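Local coordinates for protein type VI secretion system component (Escherichia coli O6, PDB 2P5Z) that is a component of the type VI secretion system that resembles phage T4 tail proteins gp27 and gp5 and probably forms part of a phage-like injection apparatus, at residues Val30-Gly35 with Arg354-Glu359; Gln48-Asp53 with Gln101-Tyr106; Glu59-Gln64 with Gly89-Phe94. All blocks are in the same frame, centred on the assembly; numbering follows the deposited sequence.

Interaction 1: residues Val30-Gly35 with Arg354-Glu359; sequences VLTFEG and RDRSYE
With chi1 at -78°, Arg354 holds CG beside its own backbone N, and a bend at chi3 (-148°) brings the guanidinium edge to the Val30 carbonyl. The residue meets a classic beta bulge here: Leu31 and Thr32 both face Gln48 of strand 44-51, and the carbonyls of Val30 and Leu31 each receive a hydrogen bond from Arg354. The backbone N of Arg354 reaches Leu31 O at 3.2 Å, in a distinctly bent bond (137° at the hydrogen). Arg354 NE binds Val30 O at 2.9 Å; the oxygen lies in the guanidinium plane, whereas NE stands above the plane of the carbonyl and so does not meet a lone pair. Leu31 CD1 rests over the centre of one guanidinium face, 3.8 Å from Arg354 CZ, and the two side chains cross at about a right angle. NH2 is held by a salt bridge to Asp29 and a hydrogen bond to Thr50, so backbone, carboxylate and hydroxyl together fix the rotation of the group.

The turn between strands 343-353 and 359-366 is thereby tied to the bulged strand 29-38, the antiparallel neighbour of strand 343-353. Further along, Thr32 OG1 bonds to the carbonyl of Ala352 and lies 3.6 Å from Arg356 NH2, without a bond between them. Phe33 and Tyr358 meet edge against edge, Phe33 CZ lying 4.1 Å from Tyr358 CD2.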
# COMPACT_ATOMS: atom_id res chain seq x y z
N VAL A 30 6.58 -32.16 -16.44
CA VAL A 30 6.07 -30.79 -16.43
C VAL A 30 4.68 -30.68 -17.03
O VAL A 30 4.46 -30.98 -18.20
CB VAL A 30 7.05 -29.82 -17.16
CG1 VAL A 30 6.48 -28.41 -17.20
CG2 VAL A 30 8.41 -29.82 -16.47
N LEU A 31 3.74 -30.25 -16.19
CA LEU A 31 2.36 -30.03 -16.58
C LEU A 31 2.21 -28.65 -17.20
O LEU A 31 2.06 -28.52 -18.41
CB LEU A 31 1.46 -30.14 -15.36
CG LEU A 31 -0.05 -30.12 -15.58
CD1 LEU A 31 -0.44 -31.19 -16.56
CD2 LEU A 31 -0.75 -30.33 -14.26
N THR A 32 2.26 -27.62 -16.36
CA THR A 32 2.22 -26.24 -16.85
C THR A 32 3.22 -25.33 -16.11
O THR A 32 3.66 -25.66 -15.01
CB THR A 32 0.78 -25.65 -16.76
OG1 THR A 32 0.73 -24.38 -17.43
CG2 THR A 32 0.31 -25.51 -15.33
N PHE A 33 3.58 -24.21 -16.72
CA PHE A 33 4.40 -23.23 -16.03
C PHE A 33 4.09 -21.77 -16.35
O PHE A 33 3.60 -21.43 -17.42
CB PHE A 33 5.89 -23.52 -16.22
CG PHE A 33 6.46 -22.99 -17.50
CD1 PHE A 33 6.58 -23.80 -18.61
CD2 PHE A 33 6.89 -21.69 -17.60
CE1 PHE A 33 7.12 -23.32 -19.79
CE2 PHE A 33 7.41 -21.22 -18.79
CZ PHE A 33 7.53 -22.02 -19.88
N GLU A 34 4.46 -20.91 -15.41
CA GLU A 34 4.41 -19.47 -15.58
C GLU A 34 5.72 -18.89 -15.04
O GLU A 34 6.12 -19.19 -13.92
CB GLU A 34 3.22 -18.92 -14.82
CG GLU A 34 2.71 -17.60 -15.36
CD GLU A 34 1.19 -17.55 -15.36
OE1 GLU A 34 0.56 -18.42 -14.72
OE2 GLU A 34 0.63 -16.64 -16.02
N GLY A 35 6.39 -18.10 -15.88
CA GLY A 35 7.67 -17.48 -15.53
C GLY A 35 7.70 -15.95 -15.69
O GLY A 35 6.97 -15.40 -16.50
N ARG A 354 1.30 -28.65 -21.48
CA ARG A 354 1.33 -29.81 -22.37
C ARG A 354 0.37 -29.68 -23.58
O ARG A 354 0.66 -30.18 -24.65
CB ARG A 354 1.03 -31.08 -21.59
CG ARG A 354 2.21 -31.60 -20.78
CD ARG A 354 1.80 -32.86 -20.03
NE ARG A 354 2.50 -33.00 -18.76
CZ ARG A 354 2.09 -33.79 -17.78
NH1 ARG A 354 0.98 -34.50 -17.93
NH2 ARG A 354 2.78 -33.87 -16.65
N ASP A 355 -0.75 -28.98 -23.38
CA ASP A 355 -1.70 -28.70 -24.45
C ASP A 355 -1.67 -27.28 -25.01
O ASP A 355 -2.67 -26.82 -25.54
CB ASP A 355 -3.12 -28.99 -23.96
CG ASP A 355 -3.53 -28.11 -22.78
OD1 ASP A 355 -2.65 -27.76 -21.97
OD2 ASP A 355 -4.73 -27.79 -22.66
N ARG A 356 -0.55 -26.57 -24.89
CA ARG A 356 -0.53 -25.16 -25.32
C ARG A 356 0.80 -24.69 -25.88
O ARG A 356 0.86 -24.07 -26.94
CB ARG A 356 -0.95 -24.23 -24.18
CG ARG A 356 -1.64 -22.96 -24.66
CD ARG A 356 -1.89 -21.93 -23.55
NE ARG A 356 -1.84 -22.47 -22.18
CZ ARG A 356 -0.93 -22.13 -21.26
NH1 ARG A 356 0.03 -21.27 -21.56
NH2 ARG A 356 -0.98 -22.67 -20.05
N SER A 357 1.85 -24.99 -25.14
CA SER A 357 3.22 -24.59 -25.47
C SER A 357 3.54 -23.09 -25.61
O SER A 357 2.70 -22.21 -25.41
CB SER A 357 3.84 -25.44 -26.59
OG SER A 357 5.16 -25.83 -26.23
N TYR A 358 4.79 -22.84 -26.00
CA TYR A 358 5.51 -21.67 -25.55
C TYR A 358 5.15 -20.34 -26.18
O TYR A 358 5.22 -20.16 -27.40
CB TYR A 358 7.01 -21.94 -25.65
CG TYR A 358 7.90 -20.87 -25.07
CD1 TYR A 358 8.63 -20.04 -25.90
CD2 TYR A 358 8.04 -20.71 -23.69
CE1 TYR A 358 9.47 -19.07 -25.39
CE2 TYR A 358 8.87 -19.74 -23.17
CZ TYR A 358 9.59 -18.93 -24.03
OH TYR A 358 10.43 -17.96 -23.56
N GLU A 359 4.80 -19.40 -25.31
CA GLU A 359 4.46 -18.04 -25.71
C GLU A 359 4.98 -17.09 -24.64
O GLU A 359 4.91 -17.40 -23.45
CB GLU A 359 2.94 -17.92 -25.83
CG GLU A 359 2.44 -16.63 -26.44
CD GLU A 359 1.02 -16.73 -26.93
OE1 GLU A 359 0.40 -15.67 -27.15
OE2 GLU A 359 0.52 -17.86 -27.09

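Interaction 2: residues Gln48-Asp53 with Gln101-Tyr106; sequences QFTSSD and QDEARY
Phe49 and Tyr106 pair through both backbone groups, Phe49 N giving to Tyr106 O at 2.9 Å and Tyr106 N to Phe49 O at 2.8 Å. Two residues further toward the Asp53 end, Ser51 and Ala104 repeat the exchange, and Thr50 and Arg105 between them form a non-hydrogen-bonded pair. On the Thr50 and Arg105 side, Gln48 OE1 accepts a nearly straight bond (167°) from Arg105 NE at 3.1 Å; the oxygen lies in the guanidinium plane, but NE stands above the plane of the amide. The amide NE2 is satisfied by Glu107 and by a water that Arg105 NH2 also reaches, weakly, while NH1 gives to Ser98.

On the other face, chi1 of 68° places the Phe49 ring so that Tyr106 CB sits over it in a CH-pi contact, 3.8 Å from its centroid. The phenol extends past Ser51 CB, and Tyr106 OH gives to Asp53 O at 2.6 Å while accepting from Ile56 N. Ser51 OG receives Asp53 N at 3.2 Å and also bonds to Pro27 O; Asp53 OD2 is hydrogen-bonded to Ser26 OG. This is an antiparallel beta ladder giving way after Ser51 to an ST turn, within the phage tail baseplate family region.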
# COMPACT_ATOMS: atom_id res chain seq x y z
N GLN A 48 4.46 -26.24 -12.58
CA GLN A 48 3.65 -27.39 -12.16
C GLN A 48 4.14 -28.65 -12.83
O GLN A 48 4.60 -28.63 -13.97
CB GLN A 48 2.18 -27.19 -12.45
CG GLN A 48 1.50 -26.24 -11.51
CD GLN A 48 -0.00 -26.26 -11.66
OE1 GLN A 48 -0.58 -27.22 -12.17
NE2 GLN A 48 -0.66 -25.21 -11.19
N PHE A 49 4.05 -29.74 -12.09
CA PHE A 49 4.42 -31.02 -12.63
C PHE A 49 3.61 -32.17 -12.06
O PHE A 49 2.99 -32.05 -10.99
CB PHE A 49 5.94 -31.27 -12.52
CG PHE A 49 6.46 -31.45 -11.11
CD1 PHE A 49 6.60 -32.73 -10.56
CD2 PHE A 49 6.91 -30.35 -10.37
CE1 PHE A 49 7.13 -32.91 -9.27
CE2 PHE A 49 7.44 -30.52 -9.09
CZ PHE A 49 7.56 -31.81 -8.54
N THR A 50 3.60 -33.29 -12.78
CA THR A 50 2.97 -34.49 -12.24
C THR A 50 4.04 -35.51 -11.97
O THR A 50 5.13 -35.45 -12.56
CB THR A 50 1.89 -35.08 -13.16
OG1 THR A 50 2.41 -35.19 -14.50
CG2 THR A 50 0.67 -34.18 -13.16
N SER A 51 3.74 -36.41 -11.04
CA SER A 51 4.66 -37.47 -10.65
C SER A 51 3.90 -38.72 -10.19
O SER A 51 2.80 -38.64 -9.64
CB SER A 51 5.57 -36.98 -9.52
OG SER A 51 6.46 -38.01 -9.11
N SER A 52 4.52 -39.88 -10.40
CA SER A 52 3.99 -41.17 -9.91
C SER A 52 4.07 -41.24 -8.39
O SER A 52 3.30 -41.95 -7.74
CB SER A 52 4.79 -42.33 -10.50
OG SER A 52 5.35 -41.94 -11.74
N ASP A 53 5.02 -40.51 -7.83
CA ASP A 53 5.16 -40.40 -6.38
C ASP A 53 4.05 -39.49 -5.81
O ASP A 53 4.01 -38.28 -6.07
CB ASP A 53 6.55 -39.87 -6.09
CG ASP A 53 6.90 -39.88 -4.63
OD1 ASP A 53 5.99 -39.98 -3.76
OD2 ASP A 53 8.11 -39.77 -4.36
N GLN A 101 -5.67 -41.30 -8.74
CA GLN A 101 -5.48 -42.72 -8.47
C GLN A 101 -4.02 -43.10 -8.71
O GLN A 101 -3.45 -43.87 -7.96
CB GLN A 101 -6.40 -43.55 -9.39
CG GLN A 101 -6.41 -45.06 -9.13
CD GLN A 101 -7.13 -45.43 -7.84
OE1 GLN A 101 -8.06 -44.75 -7.42
NE2 GLN A 101 -6.69 -46.51 -7.21
N ASP A 102 -3.41 -42.51 -9.74
CA ASP A 102 -2.07 -42.92 -10.14
C ASP A 102 -0.99 -41.85 -10.12
O ASP A 102 0.20 -42.15 -10.26
CB ASP A 102 -2.14 -43.62 -11.50
CG ASP A 102 -2.87 -44.93 -11.41
OD1 ASP A 102 -2.36 -45.81 -10.67
OD2 ASP A 102 -3.98 -45.05 -12.01
N GLU A 103 -1.40 -40.60 -9.91
CA GLU A 103 -0.42 -39.54 -9.85
C GLU A 103 -0.75 -38.43 -8.85
O GLU A 103 -1.81 -38.42 -8.23
CB GLU A 103 -0.18 -38.97 -11.26
CG GLU A 103 -1.43 -38.73 -12.05
CD GLU A 103 -1.18 -37.83 -13.24
OE1 GLU A 103 -0.04 -37.86 -13.78
OE2 GLU A 103 -2.12 -37.09 -13.64
N ALA A 104 0.20 -37.52 -8.68
CA ALA A 104 -0.05 -36.32 -7.90
C ALA A 104 0.46 -35.13 -8.66
O ALA A 104 1.36 -35.26 -9.49
CB ALA A 104 0.60 -36.42 -6.55
N ARG A 105 -0.14 -33.97 -8.40
CA ARG A 105 0.23 -32.72 -9.07
C ARG A 105 1.00 -31.88 -8.05
O ARG A 105 0.64 -31.83 -6.88
CB ARG A 105 -1.05 -32.02 -9.52
CG ARG A 105 -0.89 -30.80 -10.38
CD ARG A 105 -2.26 -30.44 -10.91
NE ARG A 105 -2.62 -29.03 -10.71
CZ ARG A 105 -3.63 -28.61 -9.95
NH1 ARG A 105 -4.41 -29.47 -9.31
NH2 ARG A 105 -3.87 -27.30 -9.84
N TYR A 106 2.08 -31.25 -8.50
CA TYR A 106 2.94 -30.49 -7.60
C TYR A 106 3.30 -29.16 -8.21
O TYR A 106 3.24 -29.01 -9.43
CB TYR A 106 4.25 -31.23 -7.29
CG TYR A 106 4.06 -32.54 -6.57
CD1 TYR A 106 4.03 -33.74 -7.28
CD2 TYR A 106 3.90 -32.57 -5.19
CE1 TYR A 106 3.84 -34.95 -6.63
CE2 TYR A 106 3.72 -33.78 -4.53
CZ TYR A 106 3.68 -34.96 -5.25
OH TYR A 106 3.50 -36.17 -4.59
O HOH W 1 -3.66 -24.49 -10.86

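Interaction 3: residues Glu59-Gln64 with Gly89-Phe94; sequences ESVLMQ and GVITGF
Residues Val61 to Gln64 make a type II beta turn, closed by Gln64 N to Val61 O at 3.2 Å, and its far end docks on strand 85-99 through both backbone groups of Ile91. Met63 N, whose residue has the positive phi of the third turn position (71°), gives to Ile91 O at 2.9 Å, in the plane of that carbonyl. Ile91 N gives in return to Gln64 O at 3.0 Å. The turn therefore leads straight into strand 65-70, which continues the pairing with strand 85-99.

The side chains that meet across the contact are apolar. With chi1 at -63°, Ile91 turns CG2 toward Val61 and CG1 toward the carbonyl of Gln64. CG1 of Val61 fits between Ile91 and Phe94, 3.6 Å from Ile91 CG2 and 3.7 Å from Phe94 CD1; it approaches the ring obliquely, and the Val61 and Phe94 side chains cross at about a right angle. Val108 of strand 104-111 touches both Val61 and Ile91. Leu62 reaches along the strand with one branch, its CD2 packing on the Thr92 carbonyl and the CA of Gly93 and ending 4.0 Å from Phe94 CB. Val90 CG1, one residue before Ile91, lies 3.5 Å from Met63 O.

A second subunit, another copy of the protein, packs against the contact: its Tyr237 touches Leu62 and Phe94, its Val239 Met63, and Phe94 pairs in an antiparallel ladder with one of its strands. Two backbone bonds set among aliphatic and aromatic groups imply that the turn is held by its main chain and by hydrophobic burial, partly supplied by the neighbouring subunit.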
# COMPACT_ATOMS: atom_id res chain seq x y z
N GLU A 59 11.03 -31.47 2.25
CA GLU A 59 12.46 -31.56 2.58
C GLU A 59 13.33 -32.12 1.45
O GLU A 59 14.52 -31.79 1.36
CB GLU A 59 12.70 -32.33 3.89
CG GLU A 59 11.71 -33.46 4.16
CD GLU A 59 10.47 -32.99 4.91
OE1 GLU A 59 9.35 -33.12 4.38
OE2 GLU A 59 10.63 -32.46 6.04
N SER A 60 12.74 -32.91 0.56
CA SER A 60 13.46 -33.44 -0.61
C SER A 60 13.65 -32.39 -1.69
O SER A 60 14.35 -32.63 -2.67
CB SER A 60 12.70 -34.61 -1.24
OG SER A 60 12.09 -35.40 -0.25
N VAL A 61 13.02 -31.24 -1.54
CA VAL A 61 12.88 -30.32 -2.66
C VAL A 61 13.31 -28.89 -2.30
O VAL A 61 14.05 -28.28 -3.06
CB VAL A 61 11.44 -30.47 -3.27
CG1 VAL A 61 10.86 -29.19 -3.75
CG2 VAL A 61 11.46 -31.45 -4.41
N LEU A 62 12.87 -28.39 -1.14
CA LEU A 62 13.20 -27.03 -0.69
C LEU A 62 14.68 -26.82 -0.49
O LEU A 62 15.34 -27.66 0.10
CB LEU A 62 12.48 -26.69 0.61
CG LEU A 62 10.97 -26.51 0.49
CD1 LEU A 62 10.34 -26.37 1.88
CD2 LEU A 62 10.65 -25.33 -0.45
N MET A 63 15.18 -25.71 -1.02
CA MET A 63 16.59 -25.34 -1.01
C MET A 63 17.51 -26.18 -1.93
O MET A 63 18.67 -25.82 -2.12
CB MET A 63 17.13 -25.12 0.42
CG MET A 63 16.48 -23.89 1.15
SD MET A 63 16.88 -22.29 0.34
CE MET A 63 18.62 -22.17 0.73
N GLN A 64 16.99 -27.23 -2.55
CA GLN A 64 17.72 -27.93 -3.63
C GLN A 64 17.89 -27.13 -4.92
O GLN A 64 17.09 -26.27 -5.23
CB GLN A 64 17.03 -29.25 -3.99
CG GLN A 64 17.00 -30.27 -2.87
CD GLN A 64 18.39 -30.62 -2.41
OE1 GLN A 64 19.33 -30.69 -3.22
NE2 GLN A 64 18.55 -30.79 -1.13
N GLY A 89 18.88 -22.24 -10.72
CA GLY A 89 18.50 -21.62 -9.50
C GLY A 89 18.20 -22.59 -8.39
O GLY A 89 18.63 -23.74 -8.45
N VAL A 90 17.48 -22.11 -7.37
CA VAL A 90 17.08 -22.91 -6.21
C VAL A 90 15.57 -22.97 -6.11
O VAL A 90 14.85 -22.09 -6.58
CB VAL A 90 17.53 -22.30 -4.83
CG1 VAL A 90 18.68 -23.06 -4.24
CG2 VAL A 90 17.82 -20.84 -4.95
N ILE A 91 15.12 -24.00 -5.42
CA ILE A 91 13.73 -24.22 -5.19
C ILE A 91 13.36 -23.55 -3.89
O ILE A 91 13.84 -23.92 -2.81
CB ILE A 91 13.41 -25.73 -5.15
CG1 ILE A 91 13.72 -26.37 -6.50
CG2 ILE A 91 11.96 -25.96 -4.77
CD1 ILE A 91 13.13 -25.63 -7.70
N THR A 92 12.48 -22.57 -4.01
CA THR A 92 12.09 -21.69 -2.92
C THR A 92 10.78 -22.12 -2.26
O THR A 92 10.57 -21.94 -1.07
CB THR A 92 11.95 -20.29 -3.49
OG1 THR A 92 13.25 -19.68 -3.48
CG2 THR A 92 10.96 -19.44 -2.73
N GLY A 93 9.90 -22.73 -3.05
CA GLY A 93 8.57 -23.06 -2.58
C GLY A 93 8.12 -24.39 -3.13
O GLY A 93 8.54 -24.80 -4.21
N PHE A 94 7.27 -25.07 -2.40
CA PHE A 94 6.83 -26.35 -2.82
C PHE A 94 5.38 -26.49 -2.45
O PHE A 94 4.99 -26.17 -1.32
CB PHE A 94 7.67 -27.45 -2.16
CG PHE A 94 7.09 -28.83 -2.30
CD1 PHE A 94 7.14 -29.50 -3.51
CD2 PHE A 94 6.50 -29.45 -1.20
CE1 PHE A 94 6.60 -30.76 -3.64
CE2 PHE A 94 5.97 -30.73 -1.31
CZ PHE A 94 6.02 -31.39 -2.53

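Overall arrangement
After the short strand 18-21 the chain enters strand 29-38, whose partner in interaction 1 arrives more than 300 residues later, so that contact closes a long loop holding both others. Strand 44-51 follows and meets strand 104-111 in interaction 2; inside that second loop, the turn before strand 65-70 meets strand 85-99 in interaction 3. The three are nested, without crossing. Interactions 1 and 2 touch where strands 29-38 and 44-51 lie side by side, while Tyr106 CD2 and Phe94 CZ, 3.6 Å apart, join interactions 2 and 3. Interactions 1 and 3 stay about 11 Å apart at their nearest atoms, linked through the strands between them.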